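Local coordinates for polyketide Synthase III (Ectocarpus siliculosus, PDB 4B0N), which is a type III polyketide synthase of phlorotannin monomer biosynthesis, probably transferring acyl groups as other chalcone and stilbene synthase family members do, at residues 86-91 / 357-362; 329-334 / 397-402; 92-97 / 223-228. All blocks are in the same frame, centred on the assembly; numbering follows the deposited sequence.

Interactions 1 and 3 share the strand 90-93, whose residues join the end of helix 353-362 first and the loop 223-228 next; their centres lie about 16 Å apart, and a probable hydrogen bond of 2.7 Å links Glu-361 OE2 to Tyr-92 OH. Both touch a bound arachidonic acid, interaction 1 at its tail end (C16 to C20) and interaction 3 from mid-chain toward that end. Interaction 2 belongs to the C-terminal sheet. Its centre is about 15 Å from that of interaction 1, where Leu-359 CD2 packs 3.3 Å from Pro-332 O, and about 22 Å from that of interaction 3. The His-331 side chain lies about 5 Å, nearest atoms, from O1 of the ligand, so interaction 2 approaches its other end.

Interaction 1: 86-91 / 357-362; sequences SRIGSR and AVLGEY. With ACD (arachidonic acid), chain D.
Ser-86 O and Arg-87 O both face Leu-359 CD1, at 3.5 Å for the first, while Ser-86 OG closes an ST turn by accepting from Ile-88 N and also bonds to Tyr-83 O. Arg-87 lends its CB to the same methyl group, but its bent chain carries the guanidinium off to Glu-349; its carbonyl receives a CA-H...O contact from Gly-360. Ile-88 lies across Leu-359 at about a right angle, Ile-88 CG1 to Leu-359 CD1 3.6 Å; the same torsion that sets CG1 beside its own backbone N (chi1 -65°) brings it 3.4 Å from Leu-359 O. Gly-89 N then donates to Gly-360 O at 2.8 Å, in the carbonyl plane on a lone pair, and Ser-90 N reaches the same oxygen at 3.2 Å, nearly along the C=O axis. Ser-90 OG adds a bond of 3.0 Å to Glu-361 O, tilted 31° from the carbonyl plane. At the end, Arg-91 CB rests on Tyr-362 O, and its extended chain sends NH1 to within 3.5 Å of C18 of the arachidonic acid; Gln-59 holds NE. Three donors thus serve Gly-360 O and Glu-361 O in the last turn of helix 353-362, consistent with its end being held against the chain leading to pocket residue Arg-91.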
# COMPACT_ATOMS: atom_id res chain seq x y z
N SER A 86 -30.19 -6.98 9.25
CA SER A 86 -28.85 -6.88 8.67
C SER A 86 -28.66 -7.74 7.43
O SER A 86 -27.71 -7.52 6.66
CB SER A 86 -27.79 -7.24 9.72
OG SER A 86 -27.84 -8.61 10.05
N ARG A 87 -29.56 -8.70 7.23
CA ARG A 87 -29.48 -9.70 6.16
C ARG A 87 -28.25 -10.61 6.30
O ARG A 87 -27.87 -11.31 5.36
CB ARG A 87 -29.52 -9.04 4.77
CG ARG A 87 -30.88 -8.47 4.36
CD ARG A 87 -31.71 -9.47 3.57
NE ARG A 87 -32.50 -8.83 2.52
CZ ARG A 87 -33.16 -9.48 1.56
NH1 ARG A 87 -33.14 -10.81 1.51
NH2 ARG A 87 -33.85 -8.80 0.65
N ILE A 88 -27.63 -10.57 7.48
CA ILE A 88 -26.49 -11.42 7.80
C ILE A 88 -26.93 -12.53 8.75
O ILE A 88 -27.49 -12.25 9.82
CB ILE A 88 -25.33 -10.60 8.42
CG1 ILE A 88 -24.78 -9.59 7.41
CG2 ILE A 88 -24.22 -11.51 8.92
CD1 ILE A 88 -24.05 -8.41 8.02
N GLY A 89 -26.70 -13.77 8.34
CA GLY A 89 -27.07 -14.93 9.14
C GLY A 89 -25.92 -15.41 9.99
O GLY A 89 -26.12 -15.94 11.09
N SER A 90 -24.70 -15.22 9.47
CA SER A 90 -23.48 -15.67 10.12
C SER A 90 -22.27 -14.93 9.57
O SER A 90 -22.34 -14.31 8.51
CB SER A 90 -23.29 -17.18 9.91
OG SER A 90 -23.24 -17.50 8.53
N ARG A 91 -21.16 -14.99 10.31
CA ARG A 91 -19.86 -14.47 9.84
C ARG A 91 -18.70 -15.10 10.61
O ARG A 91 -18.89 -15.65 11.70
CB ARG A 91 -19.81 -12.94 9.87
CG ARG A 91 -20.28 -12.30 11.16
CD ARG A 91 -20.70 -10.85 10.95
NE ARG A 91 -21.39 -10.34 12.14
CZ ARG A 91 -20.86 -9.50 13.02
NH1 ARG A 91 -19.63 -9.03 12.87
NH2 ARG A 91 -21.58 -9.11 14.07
N ALA A 357 -26.05 -13.48 -1.04
CA ALA A 357 -25.57 -14.78 -0.56
C ALA A 357 -24.26 -14.67 0.22
O ALA A 357 -24.10 -15.29 1.27
CB ALA A 357 -25.43 -15.75 -1.73
N VAL A 358 -23.32 -13.88 -0.30
CA VAL A 358 -22.04 -13.65 0.36
C VAL A 358 -22.28 -12.92 1.68
O VAL A 358 -21.82 -13.36 2.73
CB VAL A 358 -21.06 -12.88 -0.54
CG1 VAL A 358 -19.89 -12.31 0.26
CG2 VAL A 358 -20.54 -13.79 -1.64
N LEU A 359 -23.04 -11.83 1.61
CA LEU A 359 -23.40 -11.01 2.77
C LEU A 359 -24.06 -11.84 3.88
O LEU A 359 -23.70 -11.72 5.05
CB LEU A 359 -24.32 -9.86 2.33
CG LEU A 359 -24.55 -8.60 3.18
CD1 LEU A 359 -25.77 -8.74 4.07
CD2 LEU A 359 -23.32 -8.19 3.97
N GLY A 360 -25.01 -12.69 3.50
CA GLY A 360 -25.73 -13.53 4.45
C GLY A 360 -24.87 -14.57 5.14
O GLY A 360 -25.09 -14.87 6.32
N GLU A 361 -23.90 -15.11 4.41
CA GLU A 361 -23.06 -16.19 4.92
C GLU A 361 -21.79 -15.69 5.61
O GLU A 361 -21.33 -16.28 6.59
CB GLU A 361 -22.72 -17.17 3.79
CG GLU A 361 -21.67 -18.24 4.10
CD GLU A 361 -22.04 -19.15 5.27
OE1 GLU A 361 -23.24 -19.26 5.62
OE2 GLU A 361 -21.11 -19.77 5.84
N TYR A 362 -21.23 -14.59 5.10
CA TYR A 362 -19.91 -14.11 5.53
C TYR A 362 -19.91 -12.71 6.15
O TYR A 362 -18.96 -12.35 6.85
CB TYR A 362 -18.93 -14.12 4.35
CG TYR A 362 -18.82 -15.44 3.62
CD1 TYR A 362 -18.18 -16.54 4.19
CD2 TYR A 362 -19.34 -15.58 2.33
CE1 TYR A 362 -18.07 -17.74 3.51
CE2 TYR A 362 -19.24 -16.78 1.64
CZ TYR A 362 -18.60 -17.86 2.24
OH TYR A 362 -18.50 -19.05 1.55
C1 ACD D . -16.04 0.45 4.64
C2 ACD D . -14.54 0.63 4.73
C3 ACD D . -13.95 -0.43 5.65
C4 ACD D . -12.76 0.12 6.43
C5 ACD D . -12.46 -0.77 7.61
C6 ACD D . -11.47 -0.47 8.45
C7 ACD D . -11.19 -1.39 9.62
C8 ACD D . -12.07 -1.07 10.80
C9 ACD D . -12.35 -2.04 11.67
C10 ACD D . -13.23 -1.76 12.87
C11 ACD D . -14.48 -2.59 12.81
C12 ACD D . -14.86 -3.30 13.87
C13 ACD D . -16.13 -4.13 13.80
C14 ACD D . -15.88 -5.53 14.30
C15 ACD D . -16.82 -6.46 14.15
C16 ACD D . -16.60 -7.87 14.64
C17 ACD D . -17.14 -7.98 16.06
C18 ACD D . -18.43 -8.79 16.14
C19 ACD D . -19.39 -8.14 17.13
C20 ACD D . -20.57 -9.04 17.42
O1 ACD D . -16.59 0.47 3.51

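Interaction 2: 329-334 / 397-402; sequences CVHPGG and AFSFSP
Cys-329 and Ala-397 pair as neighbours in parallel strands, their CA atoms 4.3 Å apart, and Phe-398 N donates to Cys-329 O at 3.2 Å, the donor tilted 28° from the carbonyl plane; Phe-398 O in turn receives only a weak bond from His-331 N, two residues beyond Cys-329. The CB atoms of Cys-329 and Ala-397 meet at 3.6 Å on one face of the sheet. On the other face Val-330 and Phe-398 lie side by side. With CG set between its backbone N and carbonyl carbon (chi1 63°), Phe-398 brings one face of its ring against Val-330 CA, while CZ comes 3.7 Å from Val-330 CG2 and CE1 3.9 Å from Val-330 CG1. A glycine in place of Val-330 would remove both methyl groups and would probably open a gap beside CZ and CE1, leaving the ring's packing to helices 299-316 and 335-345. Strand 327-330 is an edge strand, within this chain, of the C-terminal sheet of the thiolase-like fold, and helices 335-345, 353-362 and 369-385 connect it to strand 394-401. Where the strands part, Ser-399 OG stands 3.4 Å above one face of the His-331 imidazole, offset toward the rim, while Gly-333 N lies over the opposite face. Ser-399 OG is itself bonded to Cys-194 O. His-331 also touches Cys-194 and Asn-364, consistent with the Cys-His-Asn triad of chalcone synthase relatives. Beyond it Pro-332 centres an inverse gamma turn (Gly-333 N to His-331 O 2.8 Å), which leads to Gly-334 at the N-cap of helix 335-345.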
# COMPACT_ATOMS: atom_id res chain seq x y z
N CYS A 329 -21.30 -8.00 -10.15
CA CYS A 329 -20.71 -8.32 -8.86
C CYS A 329 -20.61 -7.09 -7.97
O CYS A 329 -19.59 -6.40 -7.94
CB CYS A 329 -19.34 -8.99 -9.04
SG CYS A 329 -19.44 -10.69 -9.66
N VAL A 330 -21.69 -6.80 -7.26
CA VAL A 330 -21.75 -5.66 -6.36
C VAL A 330 -21.15 -6.03 -5.01
O VAL A 330 -21.36 -7.13 -4.51
CB VAL A 330 -23.20 -5.16 -6.16
CG1 VAL A 330 -23.23 -3.87 -5.35
CG2 VAL A 330 -23.89 -4.94 -7.50
N HIS A 331 -20.39 -5.09 -4.44
CA HIS A 331 -19.76 -5.26 -3.13
C HIS A 331 -20.80 -5.36 -2.04
O HIS A 331 -21.54 -4.39 -1.80
CB HIS A 331 -18.78 -4.12 -2.87
CG HIS A 331 -18.29 -4.05 -1.45
ND1 HIS A 331 -17.41 -4.92 -0.93
CD2 HIS A 331 -18.60 -3.15 -0.43
CE1 HIS A 331 -17.16 -4.61 0.35
NE2 HIS A 331 -17.89 -3.52 0.66
N PRO A 332 -20.88 -6.52 -1.36
CA PRO A 332 -21.85 -6.73 -0.29
C PRO A 332 -21.43 -6.05 1.01
O PRO A 332 -21.06 -6.72 1.98
CB PRO A 332 -21.87 -8.26 -0.13
CG PRO A 332 -20.51 -8.70 -0.55
CD PRO A 332 -20.02 -7.70 -1.57
N GLY A 333 -21.48 -4.72 1.02
CA GLY A 333 -21.03 -3.92 2.16
C GLY A 333 -22.08 -3.73 3.23
O GLY A 333 -21.79 -3.22 4.31
N GLY A 334 -23.31 -4.14 2.92
CA GLY A 334 -24.43 -3.99 3.84
C GLY A 334 -25.77 -4.00 3.12
O GLY A 334 -25.83 -3.92 1.89
N ALA A 397 -17.64 -6.13 -12.08
CA ALA A 397 -17.45 -6.15 -10.64
C ALA A 397 -16.98 -4.78 -10.18
O ALA A 397 -16.01 -4.24 -10.71
CB ALA A 397 -16.44 -7.22 -10.26
N PHE A 398 -17.69 -4.21 -9.20
CA PHE A 398 -17.29 -2.93 -8.63
C PHE A 398 -17.37 -2.90 -7.11
O PHE A 398 -17.96 -3.78 -6.48
CB PHE A 398 -18.06 -1.76 -9.27
CG PHE A 398 -19.55 -1.80 -9.04
CD1 PHE A 398 -20.11 -1.29 -7.88
CD2 PHE A 398 -20.40 -2.33 -10.01
CE1 PHE A 398 -21.48 -1.32 -7.67
CE2 PHE A 398 -21.77 -2.36 -9.81
CZ PHE A 398 -22.31 -1.85 -8.64
N SER A 399 -16.77 -1.86 -6.53
CA SER A 399 -16.78 -1.62 -5.09
C SER A 399 -16.54 -0.13 -4.83
O SER A 399 -16.39 0.65 -5.78
CB SER A 399 -15.71 -2.47 -4.40
OG SER A 399 -15.76 -2.30 -2.99
N PHE A 400 -16.51 0.25 -3.56
CA PHE A 400 -16.38 1.66 -3.18
C PHE A 400 -15.24 1.94 -2.21
O PHE A 400 -15.10 1.26 -1.19
CB PHE A 400 -17.71 2.20 -2.65
CG PHE A 400 -18.86 1.93 -3.57
CD1 PHE A 400 -18.97 2.61 -4.78
CD2 PHE A 400 -19.82 0.98 -3.24
CE1 PHE A 400 -20.03 2.35 -5.63
CE2 PHE A 400 -20.88 0.73 -4.09
CZ PHE A 400 -20.99 1.41 -5.29
N SER A 401 -14.43 2.93 -2.56
CA SER A 401 -13.25 3.32 -1.78
C SER A 401 -13.47 4.67 -1.11
O SER A 401 -14.26 5.47 -1.60
CB SER A 401 -12.04 3.41 -2.70
OG SER A 401 -12.18 4.47 -3.63
N PRO A 402 -12.77 4.92 0.02
CA PRO A 402 -12.81 6.24 0.66
C PRO A 402 -12.57 7.35 -0.36
O PRO A 402 -11.59 7.31 -1.11
CB PRO A 402 -11.67 6.18 1.68
CG PRO A 402 -11.00 4.85 1.51
CD PRO A 402 -11.98 3.96 0.81

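Interaction 3: 92-97 / 223-228; sequences YFAVPD and LSSVHT. With ACD (arachidonic acid), chain D.
Ser-225 is the residue on which three successive members of the other segment converge. Its CB packs 3.6 Å from Phe-93 CD1, meeting the ring obliquely, and its OG, held between the backbone N and carbonyl carbon (chi1 75°), faces Val-95 CG2 and Ala-94 N, each 3.4 Å away. Val-95 CG2 also lies close to the carbonyl oxygen of Ser-225, so that one methyl group rests against both oxygens of the serine. Beside this, Ala-94 CB touches Leu-223 CD2 at 3.7 Å, an apolar pair that continues the contact along the loop. The ring of Phe-93 also meets the bound arachidonic acid, with CZ 3.7 Å from C18 of the lipid. On the other segment the chain curls along the same ligand: Ser-224 O lies 3.3 Å from C14, Thr-228 CG2 comes to 3.5 Å of C17, and His-227 CB stays 3.9 Å from C10, near the middle of the fatty acid. The polar atoms of Ser-225 are secured from outside: OG bonds to Asp-245 OD2 at the start of strand 245-255, and its carbonyl accepts from Tyr-111 OH. Phe-93 is fixed through its backbone to Tyr-55, in the two-stranded pairing of 55-58 with 90-93. His-227 NE2 bonds to Thr-163 O and Ser-224 OG to Ala-244 O, bonds that are likely to position these pocket residues. Phe-93 and the 223-228 loop thus form part of the wall around the fatty acid from the middle of its chain toward its methyl end, an arrangement that fits an acyl-binding pocket within the N-terminal half of a chalcone synthase-like, thiolase-type fold.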
# COMPACT_ATOMS: atom_id res chain seq x y z
N TYR A 92 -17.51 -15.04 10.02
CA TYR A 92 -16.34 -15.75 10.54
C TYR A 92 -15.37 -14.84 11.29
O TYR A 92 -15.10 -13.72 10.85
CB TYR A 92 -15.61 -16.48 9.41
CG TYR A 92 -16.43 -17.54 8.71
CD1 TYR A 92 -17.47 -17.19 7.84
CD2 TYR A 92 -16.17 -18.89 8.91
CE1 TYR A 92 -18.22 -18.16 7.21
CE2 TYR A 92 -16.92 -19.87 8.28
CZ TYR A 92 -17.94 -19.49 7.43
OH TYR A 92 -18.70 -20.46 6.79
N PHE A 93 -14.84 -15.33 12.41
CA PHE A 93 -13.88 -14.58 13.23
C PHE A 93 -12.64 -15.41 13.56
O PHE A 93 -12.71 -16.63 13.71
CB PHE A 93 -14.54 -14.09 14.52
CG PHE A 93 -15.79 -13.29 14.32
CD1 PHE A 93 -15.79 -12.14 13.53
CD2 PHE A 93 -16.98 -13.67 14.93
CE1 PHE A 93 -16.94 -11.40 13.35
CE2 PHE A 93 -18.14 -12.93 14.75
CZ PHE A 93 -18.12 -11.79 13.96
N ALA A 94 -11.50 -14.73 13.67
CA ALA A 94 -10.23 -15.37 14.01
C ALA A 94 -10.05 -15.55 15.52
O ALA A 94 -9.19 -16.32 15.97
CB ALA A 94 -9.07 -14.58 13.43
N VAL A 95 -10.85 -14.83 16.30
CA VAL A 95 -10.75 -14.85 17.75
C VAL A 95 -11.96 -15.57 18.36
O VAL A 95 -13.09 -15.38 17.89
CB VAL A 95 -10.65 -13.43 18.34
CG1 VAL A 95 -9.69 -13.43 19.52
CG2 VAL A 95 -10.14 -12.43 17.30
N PRO A 96 -11.74 -16.40 19.39
CA PRO A 96 -12.84 -17.14 20.03
C PRO A 96 -13.76 -16.30 20.92
O PRO A 96 -14.78 -16.80 21.37
CB PRO A 96 -12.12 -18.20 20.87
CG PRO A 96 -10.78 -17.61 21.15
CD PRO A 96 -10.42 -16.83 19.92
N ASP A 97 -13.40 -15.03 21.14
CA ASP A 97 -14.15 -14.15 22.05
C ASP A 97 -15.65 -14.00 21.76
O ASP A 97 -16.39 -13.48 22.59
CB ASP A 97 -13.50 -12.76 22.11
CG ASP A 97 -12.13 -12.79 22.74
OD1 ASP A 97 -11.25 -13.50 22.22
OD2 ASP A 97 -11.93 -12.10 23.76
N LEU A 223 -9.06 -8.87 8.77
CA LEU A 223 -9.47 -9.34 10.09
C LEU A 223 -10.00 -8.18 10.92
O LEU A 223 -9.26 -7.58 11.71
CB LEU A 223 -8.29 -10.00 10.82
CG LEU A 223 -7.91 -11.45 10.55
CD1 LEU A 223 -7.13 -11.61 9.25
CD2 LEU A 223 -7.07 -11.95 11.71
N SER A 224 -11.28 -7.85 10.73
CA SER A 224 -11.92 -6.80 11.52
C SER A 224 -12.30 -7.26 12.94
O SER A 224 -12.73 -6.45 13.76
CB SER A 224 -13.13 -6.20 10.78
OG SER A 224 -13.97 -7.20 10.23
N SER A 225 -12.13 -8.56 13.22
CA SER A 225 -12.43 -9.11 14.55
C SER A 225 -11.34 -8.83 15.58
O SER A 225 -11.44 -9.23 16.74
CB SER A 225 -12.70 -10.61 14.48
OG SER A 225 -11.50 -11.35 14.32
N VAL A 226 -10.29 -8.14 15.16
CA VAL A 226 -9.20 -7.80 16.06
C VAL A 226 -9.28 -6.32 16.45
O VAL A 226 -8.52 -5.85 17.29
CB VAL A 226 -7.81 -8.11 15.45
CG1 VAL A 226 -6.87 -8.57 16.55
CG2 VAL A 226 -7.91 -9.20 14.39
N HIS A 227 -10.22 -5.60 15.84
CA HIS A 227 -10.39 -4.16 16.06
C HIS A 227 -11.67 -3.79 16.76
O HIS A 227 -12.07 -2.62 16.75
CB HIS A 227 -10.28 -3.41 14.74
CG HIS A 227 -8.94 -3.57 14.06
ND1 HIS A 227 -7.83 -2.96 14.51
CD2 HIS A 227 -8.57 -4.30 12.93
CE1 HIS A 227 -6.79 -3.29 13.71
NE2 HIS A 227 -7.25 -4.11 12.75
N THR A 228 -12.31 -4.77 17.39
CA THR A 228 -13.60 -4.54 18.05
C THR A 228 -13.41 -3.72 19.34
O THR A 228 -12.48 -3.97 20.11
CB THR A 228 -14.35 -5.86 18.35
OG1 THR A 228 -13.95 -6.38 19.62
CG2 THR A 228 -14.07 -6.89 17.26
C1 ACD D . -16.04 0.45 4.64
C2 ACD D . -14.54 0.63 4.73
C3 ACD D . -13.95 -0.43 5.65
C4 ACD D . -12.76 0.12 6.43
C5 ACD D . -12.46 -0.77 7.61
C6 ACD D . -11.47 -0.47 8.45
C7 ACD D . -11.19 -1.39 9.62
C8 ACD D . -12.07 -1.07 10.80
C9 ACD D . -12.35 -2.04 11.67
C10 ACD D . -13.23 -1.76 12.87
C11 ACD D . -14.48 -2.59 12.81
C12 ACD D . -14.86 -3.30 13.87
C13 ACD D . -16.13 -4.13 13.80
C14 ACD D . -15.88 -5.53 14.30
C15 ACD D . -16.82 -6.46 14.15
C16 ACD D . -16.60 -7.87 14.64
C17 ACD D . -17.14 -7.98 16.06
C18 ACD D . -18.43 -8.79 16.14
C19 ACD D . -19.39 -8.14 17.13
C20 ACD D . -20.57 -9.04 17.42
O1 ACD D . -16.59 0.47 3.51